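Local structure of resiniferatoxin-binding, phosphotriesterase-related protein (Rhodobacter sphaeroides 2.4.1, 3K2G) at residues C108-R120 with E156-A170. The protein is a zinc-binding member of the phosphotriesterase family, probably a hydrolase of phosphoric esters that carries two metal ions in each subunit. Sequence-based numbering, arbitrary orientation.
Sequences CRGIGRDPVKLRR and EIVAEALEGTDGTDA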
ATOM      1  N   CYS B 108      35.863   2.118  15.579  1.00 25.63           N
ATOM      2  CA  CYS B 108      36.641   3.313  15.882  1.00 30.65           C
ATOM      3  C   CYS B 108      36.969   3.497  17.360  1.00 32.54           C
ATOM      4  O   CYS B 108      36.918   2.543  18.140  1.00 32.10           O
ATOM      5  CB  CYS B 108      35.924   4.559  15.338  1.00 31.36           C
ATOM      6  SG  CYS B 108      34.218   4.798  15.898  1.00 29.74           S
ATOM      7  N   ARG B 109      37.318   4.727  17.731  1.00 35.60           N
ATOM      8  CA  ARG B 109      37.673   5.055  19.110  1.00 37.76           C
ATOM      9  C   ARG B 109      36.484   4.896  20.041  1.00 38.22           C
ATOM     10  O   ARG B 109      35.411   5.455  19.801  1.00 39.32           O
ATOM     11  CB  ARG B 109      38.193   6.495  19.215  1.00 39.89           C
ATOM     12  CG  ARG B 109      39.384   6.807  18.328  1.00 41.06           C
ATOM     13  CD  ARG B 109      40.008   8.139  18.707  1.00 42.49           C
ATOM     14  NE  ARG B 109      41.061   8.533  17.777  1.00 42.82           N
ATOM     15  CZ  ARG B 109      42.120   9.261  18.115  1.00 44.32           C
ATOM     16  NH1 ARG B 109      42.271   9.671  19.369  1.00 44.40           N
ATOM     17  NH2 ARG B 109      43.024   9.587  17.198  1.00 43.88           N
ATOM     18  N   GLY B 110      36.690   4.139  21.115  1.00 37.05           N
ATOM     19  CA  GLY B 110      35.627   3.914  22.073  1.00 35.76           C
ATOM     20  C   GLY B 110      35.074   2.503  21.992  1.00 34.81           C
ATOM     21  O   GLY B 110      34.527   1.996  22.974  1.00 34.06           O
ATOM     22  N   ILE B 111      35.213   1.865  20.832  1.00 33.16           N
ATOM     23  CA  ILE B 111      34.708   0.504  20.660  1.00 31.57           C
ATOM     24  C   ILE B 111      35.745  -0.575  20.346  1.00 29.92           C
ATOM     25  O   ILE B 111      35.387  -1.662  19.896  1.00 27.73           O
ATOM     26  CB  ILE B 111      33.581   0.441  19.592  1.00 32.53           C
ATOM     27  CG1 ILE B 111      34.043   1.082  18.281  1.00 32.90           C
ATOM     28  CG2 ILE B 111      32.328   1.120  20.131  1.00 32.34           C
ATOM     29  CD1 ILE B 111      33.002   1.010  17.162  1.00 32.02           C
ATOM     30  N   GLY B 112      37.024  -0.279  20.568  1.00 29.23           N
ATOM     31  CA  GLY B 112      38.061  -1.281  20.360  1.00 27.79           C
ATOM     32  C   GLY B 112      38.879  -1.373  19.083  1.00 29.04           C
ATOM     33  O   GLY B 112      39.306  -2.471  18.710  1.00 28.54           O
ATOM     34  N   ARG B 113      39.127  -0.254  18.411  1.00 27.91           N
ATOM     35  CA  ARG B 113      39.914  -0.298  17.181  1.00 27.47           C
ATOM     36  C   ARG B 113      41.345  -0.722  17.512  1.00 26.38           C
ATOM     37  O   ARG B 113      41.953  -0.190  18.438  1.00 25.06           O
ATOM     38  CB  ARG B 113      39.918   1.074  16.500  1.00 27.69           C
ATOM     39  CG  ARG B 113      40.686   1.105  15.182  1.00 28.59           C
ATOM     40  CD  ARG B 113      40.753   2.508  14.604  1.00 28.55           C
ATOM     41  NE  ARG B 113      41.402   3.451  15.512  1.00 29.61           N
ATOM     42  CZ  ARG B 113      41.656   4.724  15.215  1.00 32.08           C
ATOM     43  NH1 ARG B 113      41.315   5.212  14.029  1.00 28.04           N
ATOM     44  NH2 ARG B 113      42.245   5.513  16.107  1.00 29.65           N
ATOM     45  N   ASP B 114      41.874  -1.681  16.758  1.00 26.28           N
ATOM     46  CA  ASP B 114      43.227  -2.175  16.987  1.00 27.26           C
ATOM     47  C   ASP B 114      43.934  -2.565  15.688  1.00 26.30           C
ATOM     48  O   ASP B 114      43.729  -3.659  15.163  1.00 23.48           O
ATOM     49  CB  ASP B 114      43.191  -3.393  17.912  1.00 29.87           C
ATOM     50  CG  ASP B 114      44.560  -3.752  18.459  1.00 32.68           C
ATOM     51  OD1 ASP B 114      45.545  -3.721  17.689  1.00 31.89           O
ATOM     52  OD2 ASP B 114      44.647  -4.075  19.664  1.00 34.01           O
ATOM     53  N   PRO B 115      44.795  -1.679  15.164  1.00 26.34           N
ATOM     54  CA  PRO B 115      45.521  -1.957  13.921  1.00 26.72           C
ATOM     55  C   PRO B 115      46.447  -3.171  13.987  1.00 25.86           C
ATOM     56  O   PRO B 115      46.709  -3.817  12.973  1.00 24.13           O
ATOM     57  CB  PRO B 115      46.276  -0.653  13.660  1.00 26.47           C
ATOM     58  CG  PRO B 115      46.476  -0.091  15.025  1.00 28.41           C
ATOM     59  CD  PRO B 115      45.148  -0.351  15.691  1.00 27.17           C
ATOM     60  N   VAL B 116      46.944  -3.480  15.178  1.00 26.75           N
ATOM     61  CA  VAL B 116      47.827  -4.629  15.328  1.00 27.56           C
ATOM     62  C   VAL B 116      47.060  -5.909  15.012  1.00 26.42           C
ATOM     63  O   VAL B 116      47.518  -6.744  14.235  1.00 25.61           O
ATOM     64  CB  VAL B 116      48.384  -4.725  16.762  1.00 29.12           C
ATOM     65  CG1 VAL B 116      49.303  -5.926  16.877  1.00 30.64           C
ATOM     66  CG2 VAL B 116      49.133  -3.445  17.116  1.00 30.14           C
ATOM     67  N   LYS B 117      45.884  -6.047  15.615  1.00 27.15           N
ATOM     68  CA  LYS B 117      45.040  -7.217  15.408  1.00 26.28           C
ATOM     69  C   LYS B 117      44.616  -7.332  13.948  1.00 25.23           C
ATOM     70  O   LYS B 117      44.706  -8.404  13.350  1.00 24.07           O
ATOM     71  CB  LYS B 117      43.795  -7.137  16.292  1.00 29.20           C
ATOM     72  CG  LYS B 117      44.060  -7.107  17.795  1.00 31.82           C
ATOM     73  CD  LYS B 117      42.731  -7.181  18.553  1.00 34.72           C
ATOM     74  CE  LYS B 117      42.887  -6.999  20.055  1.00 36.18           C
ATOM     75  NZ  LYS B 117      43.625  -8.122  20.699  1.00 37.44           N
ATOM     76  N   LEU B 118      44.153  -6.220  13.379  1.00 25.18           N
ATOM     77  CA  LEU B 118      43.723  -6.200  11.985  1.00 24.95           C
ATOM     78  C   LEU B 118      44.815  -6.722  11.052  1.00 23.94           C
ATOM     79  O   LEU B 118      44.541  -7.492  10.133  1.00 22.40           O
ATOM     80  CB  LEU B 118      43.319  -4.778  11.564  1.00 24.65           C
ATOM     81  CG  LEU B 118      42.085  -4.161  12.231  1.00 25.98           C
ATOM     82  CD1 LEU B 118      41.714  -2.868  11.522  1.00 23.20           C
ATOM     83  CD2 LEU B 118      40.921  -5.146  12.173  1.00 23.46           C
ATOM     84  N   ARG B 119      46.055  -6.303  11.289  1.00 25.08           N
ATOM     85  CA  ARG B 119      47.165  -6.747  10.455  1.00 26.50           C
ATOM     86  C   ARG B 119      47.404  -8.252  10.571  1.00 27.42           C
ATOM     87  O   ARG B 119      47.718  -8.921   9.582  1.00 27.58           O
ATOM     88  CB  ARG B 119      48.436  -5.969  10.812  1.00 27.78           C
ATOM     89  CG  ARG B 119      48.486  -4.585  10.172  1.00 26.75           C
ATOM     90  CD  ARG B 119      49.680  -3.767  10.636  1.00 28.62           C
ATOM     91  NE  ARG B 119      49.896  -2.608   9.769  1.00 30.79           N
ATOM     92  CZ  ARG B 119      50.835  -1.685   9.960  1.00 31.82           C
ATOM     93  NH1 ARG B 119      51.656  -1.771  10.998  1.00 31.53           N
ATOM     94  NH2 ARG B 119      50.962  -0.681   9.100  1.00 31.40           N
ATOM     95  N   ARG B 120      47.250  -8.793  11.772  1.00 28.33           N
ATOM     96  CA  ARG B 120      47.443 -10.225  11.947  1.00 29.52           C
ATOM     97  C   ARG B 120      46.333 -10.947  11.188  1.00 27.50           C
ATOM     98  O   ARG B 120      46.569 -11.971  10.545  1.00 27.15           O
ATOM     99  CB  ARG B 120      47.401 -10.606  13.429  1.00 31.42           C
ATOM    100  CG  ARG B 120      47.478 -12.106  13.664  1.00 34.07           C
ATOM    101  CD  ARG B 120      47.372 -12.461  15.136  1.00 37.82           C
ATOM    102  NE  ARG B 120      47.034 -13.872  15.309  1.00 40.31           N
ATOM    103  CZ  ARG B 120      46.712 -14.434  16.470  1.00 40.61           C
ATOM    104  NH1 ARG B 120      46.684 -13.709  17.582  1.00 41.20           N
ATOM    105  NH2 ARG B 120      46.401 -15.722  16.516  1.00 41.98           N
ATOM    106  N   GLU B 156      42.950  14.887  14.586  1.00 21.58           N
ATOM    107  CA  GLU B 156      43.307  13.519  14.964  1.00 21.83           C
ATOM    108  C   GLU B 156      43.132  12.585  13.784  1.00 20.78           C
ATOM    109  O   GLU B 156      43.975  11.725  13.529  1.00 19.78           O
ATOM    110  CB  GLU B 156      42.436  13.013  16.123  1.00 24.64           C
ATOM    111  CG  GLU B 156      42.483  13.883  17.370  1.00 29.09           C
ATOM    112  CD  GLU B 156      41.749  13.272  18.553  1.00 31.94           C
ATOM    113  OE1 GLU B 156      40.655  12.694  18.358  1.00 30.46           O
ATOM    114  OE2 GLU B 156      42.268  13.382  19.685  1.00 33.41           O
ATOM    115  N   ILE B 157      42.022  12.755  13.073  1.00 20.19           N
ATOM    116  CA  ILE B 157      41.711  11.920  11.919  1.00 20.43           C
ATOM    117  C   ILE B 157      42.712  12.130  10.783  1.00 19.92           C
ATOM    118  O   ILE B 157      43.135  11.176  10.126  1.00 18.65           O
ATOM    119  CB  ILE B 157      40.269  12.196  11.421  1.00 21.82           C
ATOM    120  CG1 ILE B 157      39.269  11.732  12.485  1.00 21.99           C
ATOM    121  CG2 ILE B 157      40.015  11.475  10.101  1.00 21.22           C
ATOM    122  CD1 ILE B 157      37.826  12.091  12.195  1.00 24.15           C
ATOM    123  N   VAL B 158      43.091  13.381  10.556  1.00 21.08           N
ATOM    124  CA  VAL B 158      44.054  13.698   9.502  1.00 21.55           C
ATOM    125  C   VAL B 158      45.399  13.034   9.803  1.00 21.77           C
ATOM    126  O   VAL B 158      46.077  12.543   8.901  1.00 19.55           O
ATOM    127  CB  VAL B 158      44.272  15.225   9.385  1.00 21.54           C
ATOM    128  CG1 VAL B 158      45.419  15.522   8.423  1.00 23.90           C
ATOM    129  CG2 VAL B 158      42.999  15.895   8.910  1.00 22.36           C
ATOM    130  N   ALA B 159      45.779  13.028  11.077  1.00 22.03           N
ATOM    131  CA  ALA B 159      47.042  12.432  11.495  1.00 23.43           C
ATOM    132  C   ALA B 159      47.078  10.922  11.263  1.00 23.18           C
ATOM    133  O   ALA B 159      48.126  10.362  10.945  1.00 23.46           O
ATOM    134  CB  ALA B 159      47.302  12.748  12.969  1.00 25.16           C
ATOM    135  N   GLU B 160      45.932  10.263  11.413  1.00 23.68           N
ATOM    136  CA  GLU B 160      45.858   8.819  11.221  1.00 23.91           C
ATOM    137  C   GLU B 160      45.818   8.461   9.738  1.00 24.02           C
ATOM    138  O   GLU B 160      46.146   7.344   9.349  1.00 24.26           O
ATOM    139  CB  GLU B 160      44.624   8.256  11.930  1.00 25.58           C
ATOM    140  CG  GLU B 160      44.531   8.692  13.379  1.00 25.83           C
ATOM    141  CD  GLU B 160      43.421   8.001  14.143  1.00 28.39           C
ATOM    142  OE1 GLU B 160      42.285   7.920  13.628  1.00 25.08           O
ATOM    143  OE2 GLU B 160      43.688   7.551  15.274  1.00 30.55           O
ATOM    144  N   ALA B 161      45.412   9.419   8.911  1.00 24.44           N
ATOM    145  CA  ALA B 161      45.349   9.199   7.474  1.00 24.08           C
ATOM    146  C   ALA B 161      46.709   9.436   6.825  1.00 23.48           C
ATOM    147  O   ALA B 161      47.040   8.809   5.824  1.00 21.42           O
ATOM    148  CB  ALA B 161      44.309  10.130   6.844  1.00 23.70           C
ATOM    149  N   LEU B 162      47.505  10.334   7.401  1.00 24.39           N
ATOM    150  CA  LEU B 162      48.801  10.662   6.816  1.00 24.66           C
ATOM    151  C   LEU B 162      50.034  10.070   7.499  1.00 26.77           C
ATOM    152  O   LEU B 162      51.018   9.756   6.825  1.00 25.08           O
ATOM    153  CB  LEU B 162      48.951  12.184   6.745  1.00 25.43           C
ATOM    154  CG  LEU B 162      47.822  12.967   6.057  1.00 24.81           C
ATOM    155  CD1 LEU B 162      48.086  14.459   6.210  1.00 25.43           C
ATOM    156  CD2 LEU B 162      47.725  12.582   4.579  1.00 24.42           C
ATOM    157  N   GLU B 163      49.983   9.916   8.821  1.00 26.87           N
ATOM    158  CA  GLU B 163      51.121   9.390   9.576  1.00 29.01           C
ATOM    159  C   GLU B 163      50.983   7.950  10.056  1.00 28.11           C
ATOM    160  O   GLU B 163      51.716   7.063   9.617  1.00 27.62           O
ATOM    161  CB  GLU B 163      51.385  10.277  10.787  1.00 31.33           C
ATOM    162  CG  GLU B 163      51.524  11.744  10.452  1.00 37.71           C
ATOM    163  CD  GLU B 163      51.655  12.597  11.690  1.00 40.36           C
ATOM    164  OE1 GLU B 163      52.644  12.411  12.431  1.00 44.35           O
ATOM    165  OE2 GLU B 163      50.770  13.446  11.927  1.00 42.59           O
ATOM    166  N   GLY B 164      50.053   7.732  10.975  1.00 27.65           N
ATOM    167  CA  GLY B 164      49.844   6.404  11.516  1.00 27.43           C
ATOM    168  C   GLY B 164      48.756   6.415  12.562  1.00 27.35           C
ATOM    169  O   GLY B 164      48.222   7.471  12.891  1.00 26.08           O
ATOM    170  N   THR B 165      48.437   5.244  13.102  1.00 27.68           N
ATOM    171  CA  THR B 165      47.377   5.139  14.093  1.00 29.21           C
ATOM    172  C   THR B 165      47.744   4.309  15.317  1.00 30.48           C
ATOM    173  O   THR B 165      48.419   3.293  15.212  1.00 26.73           O
ATOM    174  CB  THR B 165      46.121   4.511  13.471  1.00 28.95           C
ATOM    175  OG1 THR B 165      45.812   5.178  12.241  1.00 26.22           O
ATOM    176  CG2 THR B 165      44.940   4.626  14.427  1.00 29.26           C
ATOM    177  N   ASP B 166      47.270   4.757  16.475  1.00 33.15           N
ATOM    178  CA  ASP B 166      47.504   4.070  17.739  1.00 37.01           C
ATOM    179  C   ASP B 166      48.947   3.598  17.944  1.00 36.84           C
ATOM    180  O   ASP B 166      49.187   2.454  18.327  1.00 37.79           O
ATOM    181  CB  ASP B 166      46.548   2.878  17.854  1.00 39.89           C
ATOM    182  CG  ASP B 166      45.926   2.764  19.231  1.00 43.62           C
ATOM    183  OD1 ASP B 166      46.679   2.597  20.216  1.00 45.69           O
ATOM    184  OD2 ASP B 166      44.683   2.847  19.330  1.00 46.27           O
ATOM    185  N   GLY B 167      49.907   4.479  17.688  1.00 36.58           N
ATOM    186  CA  GLY B 167      51.299   4.117  17.882  1.00 36.08           C
ATOM    187  C   GLY B 167      51.948   3.328  16.761  1.00 35.59           C
ATOM    188  O   GLY B 167      53.141   3.036  16.827  1.00 35.88           O
ATOM    189  N   THR B 168      51.175   2.982  15.735  1.00 33.71           N
ATOM    190  CA  THR B 168      51.698   2.229  14.599  1.00 32.18           C
ATOM    191  C   THR B 168      51.762   3.120  13.359  1.00 30.81           C
ATOM    192  O   THR B 168      51.342   4.280  13.402  1.00 29.23           O
ATOM    193  CB  THR B 168      50.803   1.017  14.265  1.00 33.35           C
ATOM    194  OG1 THR B 168      51.487   0.159  13.343  1.00 37.00           O
ATOM    195  CG2 THR B 168      49.507   1.476  13.619  1.00 29.52           C
ATOM    196  N   ASP B 169      52.283   2.579  12.260  1.00 29.44           N
ATOM    197  CA  ASP B 169      52.374   3.340  11.015  1.00 29.69           C
ATOM    198  C   ASP B 169      51.237   2.947  10.078  1.00 29.08           C
ATOM    199  O   ASP B 169      51.238   3.288   8.893  1.00 29.40           O
ATOM    200  CB  ASP B 169      53.732   3.117  10.334  1.00 30.99           C
ATOM    201  CG  ASP B 169      53.946   1.682   9.899  1.00 32.83           C
ATOM    202  OD1 ASP B 169      53.308   0.778  10.473  1.00 33.64           O
ATOM    203  OD2 ASP B 169      54.772   1.458   8.988  1.00 35.54           O
ATOM    204  N   ALA B 170      50.266   2.220  10.619  1.00 28.12           N
ATOM    205  CA  ALA B 170      49.111   1.813   9.834  1.00 25.63           C
ATOM    206  C   ALA B 170      48.246   3.060   9.690  1.00 24.35           C
ATOM    207  O   ALA B 170      47.994   3.763  10.667  1.00 23.46           O
ATOM    208  CB  ALA B 170      48.343   0.713  10.552  1.00 26.59           C
TER
HETATM  209  O   HOH W   1      40.125   8.686  15.253  1.00 26.32           O
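R109 reaches helix 150-162 with an extended chain and meets two glutamates there. E156 OE1 lies 3.6 Å from R109 NH1, over a guanidinium face; the guanidinium and carboxylate planes are only 20° apart, so this salt bridge is a stack of charges, with no N-H aimed at the oxygen, which is hydrogen-bonded instead by Y135. R109 NH2 makes a weak, bent bond to E160 OE2, and a water accepts from R109 NE and donates to E160 OE1, a second link between the same pair. R113 supplies the firmer grip: its NH1 reaches E160 OE1 at 2.9 Å and 165°, while NH2 reaches OE2 at 2.6 Å. Its chain turns at chi3 (59°), bringing the guanidinium end-on to this buried carboxylate, the two groups tilted rather than coplanar, with T165 CG2 over one face; NH1 also bonds G132 O. Two arginines on one glutamate would be expected to favour its charged form. P115, opening helix 115-125 behind the N-cap D114, packs CG against T168 CG2 (3.7 Å) and CB against A170 CB (4.0 Å). One turn on, R119 directs both NH1 and NH2 to D169 OD1, each at 3.1 Å and with the oxygen in the guanidinium plane; A170 CB covers one face, and NE is held by V19 O. In this phosphotriesterase-family TIM barrel, the four-residue salt-bridge network ties the loop after strand 102-105 to helix 150-162, about 8 Å from zinc ligand H36 (R113 side chain to H36 side chain), while P115 and R119 hold the 165-168 turn and the residues just after it.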